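PDB 3LXZ: glutathione S-transferase family protein from Pseudomonas putida, which probably catalyses the conjugation of reduced glutathione to a wide range of hydrophobic electrophiles, as a member of the glutathione S-transferase superfamily. Local coordinates for residues A[134-147]-A[178-192]. Sequence-based numbering, arbitrary orientation.
Sequences FATLKRNGRFAPYV and FLADFPQAKALLQLM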
loop_
_atom_site.group_PDB
_atom_site.type_symbol
_atom_site.label_atom_id
_atom_site.label_comp_id
_atom_site.label_asym_id
_atom_site.label_seq_id
_atom_site.Cartn_x
_atom_site.Cartn_y
_atom_site.Cartn_z
ATOM N N PHE A 134 -8.569 -11.820 -5.372
ATOM C CA PHE A 134 -10.016 -11.942 -5.578
ATOM C C PHE A 134 -10.674 -12.771 -4.467
ATOM O O PHE A 134 -11.784 -12.434 -4.033
ATOM C CB PHE A 134 -10.338 -12.494 -6.980
ATOM C CG PHE A 134 -10.371 -11.427 -8.029
ATOM C CD1 PHE A 134 -11.454 -10.555 -8.099
ATOM C CD2 PHE A 134 -9.317 -11.254 -8.920
ATOM C CE1 PHE A 134 -11.499 -9.517 -9.059
ATOM C CE2 PHE A 134 -9.370 -10.221 -9.913
ATOM C CZ PHE A 134 -10.458 -9.351 -9.965
ATOM N N ALA A 135 -9.988 -13.814 -4.006
ATOM C CA ALA A 135 -10.481 -14.619 -2.866
ATOM C C ALA A 135 -10.612 -13.764 -1.607
ATOM O O ALA A 135 -11.635 -13.841 -0.910
ATOM C CB ALA A 135 -9.575 -15.827 -2.603
ATOM N N THR A 136 -9.574 -12.954 -1.336
ATOM C CA THR A 136 -9.560 -11.991 -0.214
ATOM C C THR A 136 -10.714 -11.004 -0.272
ATOM O O THR A 136 -11.399 -10.736 0.722
ATOM C CB THR A 136 -8.223 -11.259 -0.164
ATOM O OG1 THR A 136 -7.173 -12.185 0.131
ATOM C CG2 THR A 136 -8.216 -10.094 0.874
ATOM N N LEU A 137 -10.943 -10.454 -1.455
ATOM C CA LEU A 137 -12.041 -9.500 -1.639
ATOM C C LEU A 137 -13.412 -10.141 -1.389
ATOM O O LEU A 137 -14.311 -9.521 -0.778
ATOM C CB LEU A 137 -11.952 -8.844 -3.039
ATOM C CG LEU A 137 -12.981 -7.763 -3.366
ATOM C CD1 LEU A 137 -12.970 -6.640 -2.330
ATOM C CD2 LEU A 137 -12.803 -7.220 -4.809
ATOM N N LYS A 138 -13.564 -11.383 -1.818
ATOM C CA LYS A 138 -14.837 -12.076 -1.647
ATOM C C LYS A 138 -15.108 -12.368 -0.183
ATOM O O LYS A 138 -16.242 -12.228 0.285
ATOM C CB LYS A 138 -14.863 -13.392 -2.428
ATOM C CG LYS A 138 -16.247 -14.086 -2.360
ATOM C CD LYS A 138 -16.124 -15.563 -2.733
ATOM C CE LYS A 138 -15.595 -15.632 -4.113
ATOM N NZ LYS A 138 -16.534 -14.943 -5.037
ATOM N N ARG A 139 -14.044 -12.762 0.527
ATOM C CA ARG A 139 -14.121 -13.119 1.933
ATOM C C ARG A 139 -14.351 -11.901 2.820
ATOM O O ARG A 139 -15.128 -11.964 3.784
ATOM C CB ARG A 139 -12.829 -13.873 2.268
ATOM C CG ARG A 139 -12.403 -14.111 3.676
ATOM C CD ARG A 139 -11.026 -14.783 3.651
ATOM N NE ARG A 139 -10.978 -15.953 2.763
ATOM C CZ ARG A 139 -10.122 -16.167 1.746
ATOM N NH1 ARG A 139 -9.166 -15.310 1.418
ATOM N NH2 ARG A 139 -10.220 -17.289 1.034
ATOM N N ASN A 140 -13.683 -10.799 2.500
ATOM C CA ASN A 140 -13.675 -9.621 3.378
ATOM C C ASN A 140 -14.672 -8.545 3.012
ATOM O O ASN A 140 -15.096 -7.779 3.884
ATOM C CB ASN A 140 -12.247 -9.039 3.462
ATOM C CG ASN A 140 -12.042 -8.162 4.671
ATOM O OD1 ASN A 140 -12.522 -8.465 5.748
ATOM N ND2 ASN A 140 -11.311 -7.087 4.510
ATOM N N GLY A 141 -15.058 -8.489 1.734
ATOM C CA GLY A 141 -15.982 -7.463 1.227
ATOM C C GLY A 141 -17.401 -7.739 1.669
ATOM O O GLY A 141 -17.789 -8.890 1.830
ATOM N N ARG A 142 -18.174 -6.692 1.923
ATOM C CA ARG A 142 -19.575 -6.869 2.301
ATOM C C ARG A 142 -20.488 -6.914 1.075
ATOM O O ARG A 142 -21.397 -7.743 1.003
ATOM C CB ARG A 142 -20.027 -5.751 3.238
ATOM C CG ARG A 142 -19.648 -5.925 4.717
ATOM C CD ARG A 142 -18.151 -6.048 4.946
ATOM N NE ARG A 142 -17.816 -5.772 6.345
ATOM C CZ ARG A 142 -16.812 -6.304 7.036
ATOM N NH1 ARG A 142 -15.956 -7.193 6.489
ATOM N NH2 ARG A 142 -16.673 -5.931 8.303
ATOM N N PHE A 143 -20.223 -6.041 0.113
ATOM C CA PHE A 143 -20.993 -5.970 -1.136
ATOM C C PHE A 143 -22.478 -5.828 -0.865
ATOM O O PHE A 143 -23.290 -6.683 -1.238
ATOM C CB PHE A 143 -20.698 -7.175 -2.013
ATOM C CG PHE A 143 -19.331 -7.169 -2.569
ATOM C CD1 PHE A 143 -19.029 -6.362 -3.647
ATOM C CD2 PHE A 143 -18.313 -7.940 -1.976
ATOM C CE1 PHE A 143 -17.737 -6.342 -4.170
ATOM C CE2 PHE A 143 -17.041 -7.945 -2.476
ATOM C CZ PHE A 143 -16.736 -7.135 -3.582
ATOM N N ALA A 144 -22.834 -4.736 -0.219
ATOM C CA ALA A 144 -24.186 -4.591 0.287
ATOM C C ALA A 144 -24.883 -3.322 -0.186
ATOM O O ALA A 144 -25.663 -2.766 0.556
ATOM C CB ALA A 144 -24.187 -4.661 1.847
ATOM N N PRO A 145 -24.704 -2.921 -1.453
ATOM C CA PRO A 145 -24.024 -3.529 -2.608
ATOM C C PRO A 145 -22.551 -3.149 -2.723
ATOM O O PRO A 145 -21.793 -3.803 -3.453
ATOM C CB PRO A 145 -24.777 -2.944 -3.800
ATOM C CG PRO A 145 -25.200 -1.582 -3.295
ATOM C CD PRO A 145 -25.561 -1.794 -1.858
ATOM N N TYR A 146 -22.174 -2.086 -2.024
ATOM C CA TYR A 146 -20.821 -1.537 -2.104
ATOM C C TYR A 146 -19.797 -2.377 -1.348
ATOM O O TYR A 146 -20.152 -3.243 -0.528
ATOM C CB TYR A 146 -20.819 -0.087 -1.594
ATOM C CG TYR A 146 -21.802 0.779 -2.310
ATOM C CD1 TYR A 146 -21.456 1.393 -3.502
ATOM C CD2 TYR A 146 -23.085 1.000 -1.795
ATOM C CE1 TYR A 146 -22.367 2.200 -4.184
ATOM C CE2 TYR A 146 -23.993 1.818 -2.476
ATOM C CZ TYR A 146 -23.621 2.397 -3.669
ATOM O OH TYR A 146 -24.492 3.216 -4.359
ATOM N N VAL A 147 -18.524 -2.120 -1.627
ATOM C CA VAL A 147 -17.466 -2.951 -1.088
ATOM C C VAL A 147 -17.566 -3.154 0.416
ATOM O O VAL A 147 -17.550 -4.308 0.893
ATOM C CB VAL A 147 -16.025 -2.489 -1.486
ATOM C CG1 VAL A 147 -14.990 -3.395 -0.821
ATOM C CG2 VAL A 147 -15.842 -2.559 -2.988
ATOM N N PHE A 178 -12.336 -13.622 -13.742
ATOM C CA PHE A 178 -12.506 -13.553 -12.306
ATOM C C PHE A 178 -13.941 -13.175 -11.935
ATOM O O PHE A 178 -14.445 -13.575 -10.898
ATOM C CB PHE A 178 -11.508 -12.554 -11.671
ATOM C CG PHE A 178 -10.050 -12.888 -11.925
ATOM C CD1 PHE A 178 -9.442 -13.971 -11.303
ATOM C CD2 PHE A 178 -9.293 -12.093 -12.764
ATOM C CE1 PHE A 178 -8.098 -14.272 -11.547
ATOM C CE2 PHE A 178 -7.944 -12.390 -13.012
ATOM C CZ PHE A 178 -7.365 -13.472 -12.404
ATOM N N LEU A 179 -14.607 -12.395 -12.764
ATOM C CA LEU A 179 -15.934 -11.919 -12.391
ATOM C C LEU A 179 -17.057 -12.922 -12.723
ATOM O O LEU A 179 -18.162 -12.784 -12.210
ATOM C CB LEU A 179 -16.205 -10.547 -13.005
ATOM C CG LEU A 179 -15.323 -9.405 -12.493
ATOM C CD1 LEU A 179 -15.587 -8.114 -13.279
ATOM C CD2 LEU A 179 -15.549 -9.167 -11.001
ATOM N N ALA A 180 -16.759 -13.946 -13.526
ATOM C CA ALA A 180 -17.766 -14.964 -13.882
ATOM C C ALA A 180 -18.319 -15.736 -12.680
ATOM O O ALA A 180 -19.479 -16.142 -12.708
ATOM C CB ALA A 180 -17.218 -15.941 -14.933
ATOM N N ASP A 181 -17.477 -15.936 -11.661
ATOM C CA ASP A 181 -17.859 -16.624 -10.424
ATOM C C ASP A 181 -17.892 -15.730 -9.171
ATOM O O ASP A 181 -17.783 -16.223 -8.042
ATOM C CB ASP A 181 -16.966 -17.845 -10.188
ATOM C CG ASP A 181 -17.671 -19.146 -10.517
ATOM O OD1 ASP A 181 -18.326 -19.216 -11.583
ATOM O OD2 ASP A 181 -17.589 -20.088 -9.692
ATOM N N PHE A 182 -18.066 -14.426 -9.381
ATOM C CA PHE A 182 -18.045 -13.439 -8.284
ATOM C C PHE A 182 -19.192 -12.477 -8.541
ATOM O O PHE A 182 -18.954 -11.316 -8.883
ATOM C CB PHE A 182 -16.712 -12.659 -8.330
ATOM C CG PHE A 182 -16.351 -11.944 -7.046
ATOM C CD1 PHE A 182 -17.295 -11.760 -6.027
ATOM C CD2 PHE A 182 -15.051 -11.428 -6.865
ATOM C CE1 PHE A 182 -16.952 -11.131 -4.844
ATOM C CE2 PHE A 182 -14.702 -10.758 -5.687
ATOM C CZ PHE A 182 -15.650 -10.602 -4.675
ATOM N N PRO A 183 -20.452 -12.956 -8.409
ATOM C CA PRO A 183 -21.568 -12.119 -8.822
ATOM C C PRO A 183 -21.742 -10.836 -8.028
ATOM O O PRO A 183 -22.258 -9.860 -8.591
ATOM C CB PRO A 183 -22.789 -13.022 -8.604
ATOM C CG PRO A 183 -22.314 -14.119 -7.701
ATOM C CD PRO A 183 -20.899 -14.332 -8.107
ATOM N N GLN A 184 -21.362 -10.863 -6.742
ATOM C CA GLN A 184 -21.349 -9.656 -5.891
ATOM C C GLN A 184 -20.563 -8.536 -6.585
ATOM O O GLN A 184 -21.002 -7.374 -6.636
ATOM C CB GLN A 184 -20.625 -9.926 -4.540
ATOM C CG GLN A 184 -21.271 -10.917 -3.609
ATOM C CD GLN A 184 -21.012 -12.389 -3.964
ATOM O OE1 GLN A 184 -20.309 -12.720 -4.925
ATOM N NE2 GLN A 184 -21.607 -13.290 -3.167
ATOM N N ALA A 185 -19.390 -8.905 -7.095
ATOM C CA ALA A 185 -18.458 -7.955 -7.671
ATOM C C ALA A 185 -18.968 -7.553 -9.053
ATOM O O ALA A 185 -18.905 -6.399 -9.441
ATOM C CB ALA A 185 -17.051 -8.569 -7.750
ATOM N N LYS A 186 -19.556 -8.505 -9.751
ATOM C CA LYS A 186 -20.068 -8.233 -11.099
ATOM C C LYS A 186 -21.154 -7.160 -11.014
ATOM O O LYS A 186 -21.151 -6.175 -11.781
ATOM C CB LYS A 186 -20.574 -9.528 -11.772
ATOM C CG LYS A 186 -20.536 -9.496 -13.295
ATOM C CD LYS A 186 -21.032 -10.834 -13.841
ATOM C CE LYS A 186 -20.512 -11.087 -15.236
ATOM N NZ LYS A 186 -20.196 -9.811 -15.934
ATOM N N ALA A 187 -22.037 -7.305 -10.028
ATOM C CA ALA A 187 -23.149 -6.393 -9.845
ATOM C C ALA A 187 -22.689 -4.995 -9.417
ATOM O O ALA A 187 -23.212 -3.998 -9.886
ATOM C CB ALA A 187 -24.130 -6.974 -8.831
ATOM N N LEU A 188 -21.671 -4.929 -8.555
ATOM C CA LEU A 188 -21.170 -3.631 -8.101
ATOM C C LEU A 188 -20.480 -2.892 -9.263
ATOM O O LEU A 188 -20.629 -1.672 -9.398
ATOM C CB LEU A 188 -20.224 -3.806 -6.880
ATOM C CG LEU A 188 -19.533 -2.519 -6.379
ATOM C CD1 LEU A 188 -20.534 -1.394 -6.065
ATOM C CD2 LEU A 188 -18.691 -2.795 -5.108
ATOM N N LEU A 189 -19.735 -3.626 -10.084
ATOM C CA LEU A 189 -19.037 -3.005 -11.190
ATOM C C LEU A 189 -20.060 -2.375 -12.127
ATOM O O LEU A 189 -19.852 -1.265 -12.592
ATOM C CB LEU A 189 -18.157 -4.008 -11.931
ATOM C CG LEU A 189 -17.066 -3.389 -12.815
ATOM C CD1 LEU A 189 -16.032 -2.551 -11.993
ATOM C CD2 LEU A 189 -16.328 -4.462 -13.591
ATOM N N GLN A 190 -21.174 -3.056 -12.405
ATOM C CA GLN A 190 -22.183 -2.423 -13.255
ATOM C C GLN A 190 -22.780 -1.200 -12.581
ATOM O O GLN A 190 -23.034 -0.202 -13.233
ATOM C CB GLN A 190 -23.301 -3.383 -13.600
ATOM C CG GLN A 190 -24.248 -2.837 -14.675
ATOM C CD GLN A 190 -25.382 -2.013 -14.124
ATOM O OE1 GLN A 190 -25.599 -1.941 -12.914
ATOM N NE2 GLN A 190 -26.132 -1.364 -15.027
ATOM N N LEU A 191 -22.986 -1.287 -11.271
ATOM C CA LEU A 191 -23.567 -0.193 -10.497
ATOM C C LEU A 191 -22.700 1.088 -10.505
ATOM O O LEU A 191 -23.200 2.196 -10.716
ATOM C CB LEU A 191 -23.832 -0.652 -9.057
ATOM C CG LEU A 191 -24.488 0.398 -8.151
ATOM C CD1 LEU A 191 -25.804 0.926 -8.730
ATOM C CD2 LEU A 191 -24.730 -0.146 -6.745
HETATM N N MSE A 192 -21.396 0.913 -10.262
HETATM C CA MSE A 192 -20.430 2.000 -10.331
HETATM C C MSE A 192 -20.387 2.513 -11.762
HETATM O O MSE A 192 -20.145 3.684 -11.985
HETATM C CB MSE A 192 -19.018 1.514 -9.914
HETATM C CG MSE A 192 -18.830 1.110 -8.430
HETATM SE SE MSE A 192 -19.395 2.491 -7.199
HETATM C CE MSE A 192 -17.989 3.809 -7.502
HETATM O O HOH W 1 -22.841 -5.795 -5.114
#
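In the all-helical C-terminal domain of the glutathione S-transferase fold, the end of helix 120-140 and the loop after it pack along helix 183-193 and the turn before it, a worked example of a junction filled by an aromatic cluster: Phe134, Phe143, Phe178 and Phe182. Phe178 lays its CB over the centre of the Phe134 ring, 3.6 Å from the centroid; the rings are nearly parallel (13°) but slid apart. The edge of Phe134, at CD1, meets Phe182 CD2 at 3.9 Å. Phe182, the N-cap residue, has CG anti to its backbone N (chi1 -161°), which brings its ring between Lys138 NZ, a cation-pi partner 3.8 Å from the centroid, and Ala185 CB on the opposite face. The edge of Phe182 points toward Phe143 in an offset edge-to-face pair, planes at 70°; Gln184 CB lies over a face of Phe143. Beyond, Leu188 CD2 touches Val147 CG2 at 3.6 Å, and one water donates to Pro145 O and Gln184 O. Replacing Phe134 with alanine would probably leave Phe178 without its CH-pi partner and a gap at the Phe182 edge. Cohesion is thus largely apolar and aromatic, Lys138 adding charge over one ring and a weak bond to Asp181 O.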